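Local coordinates for HTH cro/C1-type domain-containing protein (PDB 4O8B) that probably acts as a transcriptional activator, binding promoter DNA through a helix-turn-helix domain, and controls motility and biofilm formation by modulating a small RNA, at residues Thr4-Ala9 / Met55-Pro60; Lys18-Leu23 / Glu51-Val56. All coordinates share one frame; numbering follows the deposited sequence.

Both contacts lie in the helix-turn-helix domain and end on the same helix, 47-57. Contact 1 joins helix 3-13, first in the chain, to the C-terminal end of that helix and the turn beyond it; contact 2 joins the next helix, 17-22, to residues 51-56 of helix 47-57, the two sharing M55 and V56. Their centres lie about 9 Å apart. The centre of contact 1 lies about 3 Å, and that of contact 2 about 11 Å, from the centre of the chain. They merge into one apolar core: L6 CD1 packs on L53 CD1 at 4.0 Å, and L57 CG on L20 CD2 at 4.1 Å. Helix 47-57 thus ties two consecutive helices of the DNA-binding domain together.

Contact 1 of 2, residues Thr4-Ala9 / Met55-Pro60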
# COMPACT_ATOMS: atom_id res chain seq x y z
N THR A 4 4.55 7.48 10.07
CA THR A 4 3.49 8.48 9.97
C THR A 4 2.13 7.84 9.73
O THR A 4 1.16 8.15 10.42
CB THR A 4 3.78 9.49 8.84
OG1 THR A 4 4.04 8.78 7.63
CG2 THR A 4 4.96 10.37 9.19
N ARG A 5 2.07 6.95 8.75
CA ARG A 5 0.82 6.26 8.41
C ARG A 5 0.33 5.43 9.58
O ARG A 5 -0.87 5.37 9.86
CB ARG A 5 1.04 5.36 7.19
CG ARG A 5 1.60 6.09 5.98
CD ARG A 5 0.57 6.99 5.33
NE ARG A 5 1.16 7.83 4.29
CZ ARG A 5 1.32 9.15 4.39
NH1 ARG A 5 0.94 9.78 5.49
NH2 ARG A 5 1.88 9.82 3.39
N LEU A 6 1.26 4.78 10.27
CA LEU A 6 0.91 3.95 11.42
C LEU A 6 0.39 4.83 12.56
O LEU A 6 -0.58 4.49 13.23
CB LEU A 6 2.13 3.15 11.89
CG LEU A 6 1.93 2.25 13.12
CD1 LEU A 6 1.01 1.08 12.78
CD2 LEU A 6 3.29 1.74 13.58
N LYS A 7 1.05 5.97 12.77
CA LYS A 7 0.65 6.89 13.82
C LYS A 7 -0.67 7.55 13.45
O LYS A 7 -1.58 7.66 14.29
CB LYS A 7 1.72 7.97 14.01
CG LYS A 7 1.56 8.79 15.29
CD LYS A 7 2.60 9.90 15.39
CE LYS A 7 4.01 9.35 15.51
NZ LYS A 7 4.22 8.62 16.80
N ALA A 8 -0.78 7.98 12.20
CA ALA A 8 -2.00 8.62 11.70
C ALA A 8 -3.18 7.68 11.78
O ALA A 8 -4.31 8.10 12.03
CB ALA A 8 -1.79 9.08 10.27
N ALA A 9 -2.93 6.38 11.57
CA ALA A 9 -3.98 5.38 11.60
C ALA A 9 -4.37 5.04 13.04
O ALA A 9 -5.50 4.61 13.29
CB ALA A 9 -3.51 4.12 10.88
N MET A 55 -5.77 -4.79 10.28
CA MET A 55 -7.08 -5.28 10.71
C MET A 55 -7.57 -4.49 11.91
O MET A 55 -8.69 -3.98 11.91
CB MET A 55 -6.98 -6.76 11.07
CG MET A 55 -8.32 -7.46 11.22
SD MET A 55 -9.28 -7.39 9.69
CE MET A 55 -8.27 -8.42 8.62
N VAL A 56 -6.73 -4.38 12.94
CA VAL A 56 -7.08 -3.66 14.16
C VAL A 56 -7.36 -2.19 13.87
O VAL A 56 -8.42 -1.67 14.24
CB VAL A 56 -5.96 -3.75 15.21
CG1 VAL A 56 -6.32 -2.94 16.44
CG2 VAL A 56 -5.71 -5.20 15.57
N LEU A 57 -6.42 -1.52 13.21
CA LEU A 57 -6.57 -0.10 12.88
C LEU A 57 -7.73 0.15 11.92
O LEU A 57 -8.17 1.29 11.76
CB LEU A 57 -5.27 0.44 12.29
CG LEU A 57 -4.22 0.95 13.28
CD1 LEU A 57 -2.93 1.27 12.53
CD2 LEU A 57 -4.75 2.18 13.99
N GLN A 58 -8.20 -0.91 11.28
CA GLN A 58 -9.31 -0.80 10.34
C GLN A 58 -8.94 -0.01 9.09
O GLN A 58 -9.78 0.71 8.52
CB GLN A 58 -10.52 -0.14 11.01
CG GLN A 58 -11.34 -1.07 11.89
CD GLN A 58 -12.18 -2.04 11.09
OE1 GLN A 58 -11.67 -2.97 10.46
NE2 GLN A 58 -13.50 -1.81 11.09
N VAL A 59 -7.69 -0.13 8.65
CA VAL A 59 -7.23 0.56 7.45
C VAL A 59 -6.53 -0.42 6.52
O VAL A 59 -5.92 -1.39 6.98
CB VAL A 59 -6.25 1.71 7.79
CG1 VAL A 59 -7.01 2.87 8.40
CG2 VAL A 59 -5.18 1.21 8.75
N PRO A 60 -6.61 -0.19 5.20
CA PRO A 60 -5.96 -1.07 4.23
C PRO A 60 -4.46 -1.14 4.48
O PRO A 60 -3.82 -0.12 4.72
CB PRO A 60 -6.30 -0.41 2.90
CG PRO A 60 -7.62 0.23 3.16
CD PRO A 60 -7.41 0.85 4.52
O HOH W 1 -7.59 3.80 11.88
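Where A9 meets L57, the flat groups are their two peptide carbonyls, joined at the oxygens by a water that donates to A9 O and to L57 O, 2.6 Å from each. The contact belongs to the all-helical Cro/C1-type helix-turn-helix domain, in which helix 3-13 packs on the C-terminal end of helix 47-57. The CB of L57 is directed at helix 3-13; its CD1 is nominally 3.3 Å from A9 CB, but CD2 sits implausibly near the A9 carbonyl, so the exact placing of both methyls is doubtful. L6 comes in from one turn earlier. Its CG is anti to the backbone N (chi1 179°), which brings CD1 round to L57 CD1 at 4.0 Å, the two side chains crossing at about a right angle. Q58, with positive phi, is the C' residue of a Schellman motif: V59 N probably bonds back to A54 O, and Q58 N more weakly to M55 O. The chain then turns V59 inward, where it also packs on L76 of helix 69-79. R5, a turn before A9, forms a salt bridge with D69 of that helix. Beside L57, the methyl V59 CG2 touches A9 CB at 4.0 Å.

Contact 2 of 2, residues Lys18-Leu23 / Glu51-Val56; sequences KQLGML and EQLAMV
L23 N donates to Q19 O at 2.8 Å, a backbone bond; L23 lies beside V56. Across the contact itself the meeting is apolar, and V56 CG1 is its focus. This methyl lies 3.7 Å from L23 CD1 and 3.8 Å from L23 CB, so the leucine rests against it along its flank. V56 CG1 is anti to its own backbone N (chi1 178°), a torsion that sets it against L23; the other methyl, V56 CG2, comes 3.9 Å from L23 O. Deeper in, L20 CD1 touches two residues one turn apart on helix 47-57: L53 CD2 at 3.9 Å and V56 CG1 at 4.0 Å. The side chains of L20 and L53 cross at about a right angle. As in other Cro/C1-type domains, helix 17-22 would be the first helix of the helix-turn-helix motif and helix 28-39, which follows it, the recognition helix. L53 also packs on M35 of that second helix, so this one leucine touches both helices of the motif. Toward the surface, where L23 is exposed, Y15 lies against both L23 and V56. Q52 NE2 makes a weak hydrogen bond to V24 O, just past the end of 18-23, while its OE1 accepts from R48 NH1.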
# COMPACT_ATOMS: atom_id res chain seq x y z
N LYS A 18 -0.17 2.05 23.74
CA LYS A 18 -0.27 0.83 24.51
C LYS A 18 -1.47 -0.00 24.07
O LYS A 18 -1.37 -1.22 23.94
CB LYS A 18 -0.38 1.15 26.00
CG LYS A 18 -0.49 -0.07 26.90
CD LYS A 18 -0.59 0.32 28.37
CE LYS A 18 -0.89 -0.89 29.24
NZ LYS A 18 -1.22 -0.50 30.64
N GLN A 19 -2.60 0.66 23.85
CA GLN A 19 -3.81 -0.03 23.42
C GLN A 19 -3.57 -0.76 22.11
O GLN A 19 -3.85 -1.96 22.00
CB GLN A 19 -4.97 0.96 23.26
CG GLN A 19 -5.72 1.26 24.55
CD GLN A 19 -6.67 2.43 24.40
OE1 GLN A 19 -6.32 3.45 23.81
NE2 GLN A 19 -7.87 2.30 24.96
N LEU A 20 -3.06 -0.05 21.11
CA LEU A 20 -2.79 -0.67 19.81
C LEU A 20 -1.80 -1.81 20.00
O LEU A 20 -1.95 -2.88 19.45
CB LEU A 20 -2.22 0.37 18.84
CG LEU A 20 -1.80 -0.12 17.45
CD1 LEU A 20 -2.81 -1.11 16.90
CD2 LEU A 20 -1.66 1.07 16.51
N GLY A 21 -0.77 -1.55 20.82
CA GLY A 21 0.24 -2.54 21.08
C GLY A 21 -0.33 -3.83 21.65
O GLY A 21 0.04 -4.93 21.22
N MET A 22 -1.23 -3.71 22.62
CA MET A 22 -1.83 -4.89 23.23
C MET A 22 -2.88 -5.54 22.33
O MET A 22 -3.05 -6.75 22.33
CB MET A 22 -2.46 -4.55 24.58
CG MET A 22 -1.46 -4.13 25.65
SD MET A 22 -2.16 -4.27 27.30
CE MET A 22 -3.26 -2.86 27.32
N LEU A 23 -3.58 -4.72 21.55
CA LEU A 23 -4.60 -5.23 20.65
C LEU A 23 -4.01 -6.20 19.62
O LEU A 23 -4.75 -6.88 18.90
CB LEU A 23 -5.32 -4.09 19.94
CG LEU A 23 -6.52 -3.52 20.70
CD1 LEU A 23 -6.97 -2.22 20.06
CD2 LEU A 23 -7.65 -4.54 20.69
N GLU A 51 -0.39 -7.29 8.86
CA GLU A 51 -1.77 -7.69 8.64
C GLU A 51 -2.59 -7.49 9.91
O GLU A 51 -3.77 -7.14 9.85
CB GLU A 51 -1.83 -9.15 8.20
CG GLU A 51 -2.88 -9.45 7.15
CD GLU A 51 -2.89 -10.90 6.72
OE1 GLU A 51 -1.80 -11.52 6.68
OE2 GLU A 51 -3.98 -11.43 6.39
N GLN A 52 -1.96 -7.72 11.06
CA GLN A 52 -2.63 -7.57 12.35
C GLN A 52 -2.93 -6.10 12.63
O GLN A 52 -4.02 -5.75 13.09
CB GLN A 52 -1.76 -8.12 13.48
CG GLN A 52 -1.41 -9.59 13.36
CD GLN A 52 -0.59 -10.09 14.53
OE1 GLN A 52 0.31 -10.92 14.36
NE2 GLN A 52 -0.90 -9.60 15.72
N LEU A 53 -1.95 -5.24 12.36
CA LEU A 53 -2.10 -3.81 12.57
C LEU A 53 -3.19 -3.22 11.69
O LEU A 53 -4.01 -2.43 12.15
CB LEU A 53 -0.77 -3.10 12.29
CG LEU A 53 0.35 -3.36 13.30
CD1 LEU A 53 1.67 -2.82 12.77
CD2 LEU A 53 -0.02 -2.70 14.63
N ALA A 54 -3.19 -3.62 10.42
CA ALA A 54 -4.18 -3.13 9.48
C ALA A 54 -5.59 -3.52 9.92
O ALA A 54 -6.50 -2.68 9.93
CB ALA A 54 -3.90 -3.70 8.09
N MET A 55 -5.77 -4.79 10.28
CA MET A 55 -7.08 -5.28 10.71
C MET A 55 -7.57 -4.49 11.91
O MET A 55 -8.69 -3.98 11.91
CB MET A 55 -6.98 -6.76 11.07
CG MET A 55 -8.32 -7.46 11.22
SD MET A 55 -9.28 -7.39 9.69
CE MET A 55 -8.27 -8.42 8.62
N VAL A 56 -6.73 -4.38 12.94
CA VAL A 56 -7.08 -3.66 14.16
C VAL A 56 -7.36 -2.19 13.87
O VAL A 56 -8.42 -1.67 14.24
CB VAL A 56 -5.96 -3.75 15.21
CG1 VAL A 56 -6.32 -2.94 16.44
CG2 VAL A 56 -5.71 -5.20 15.57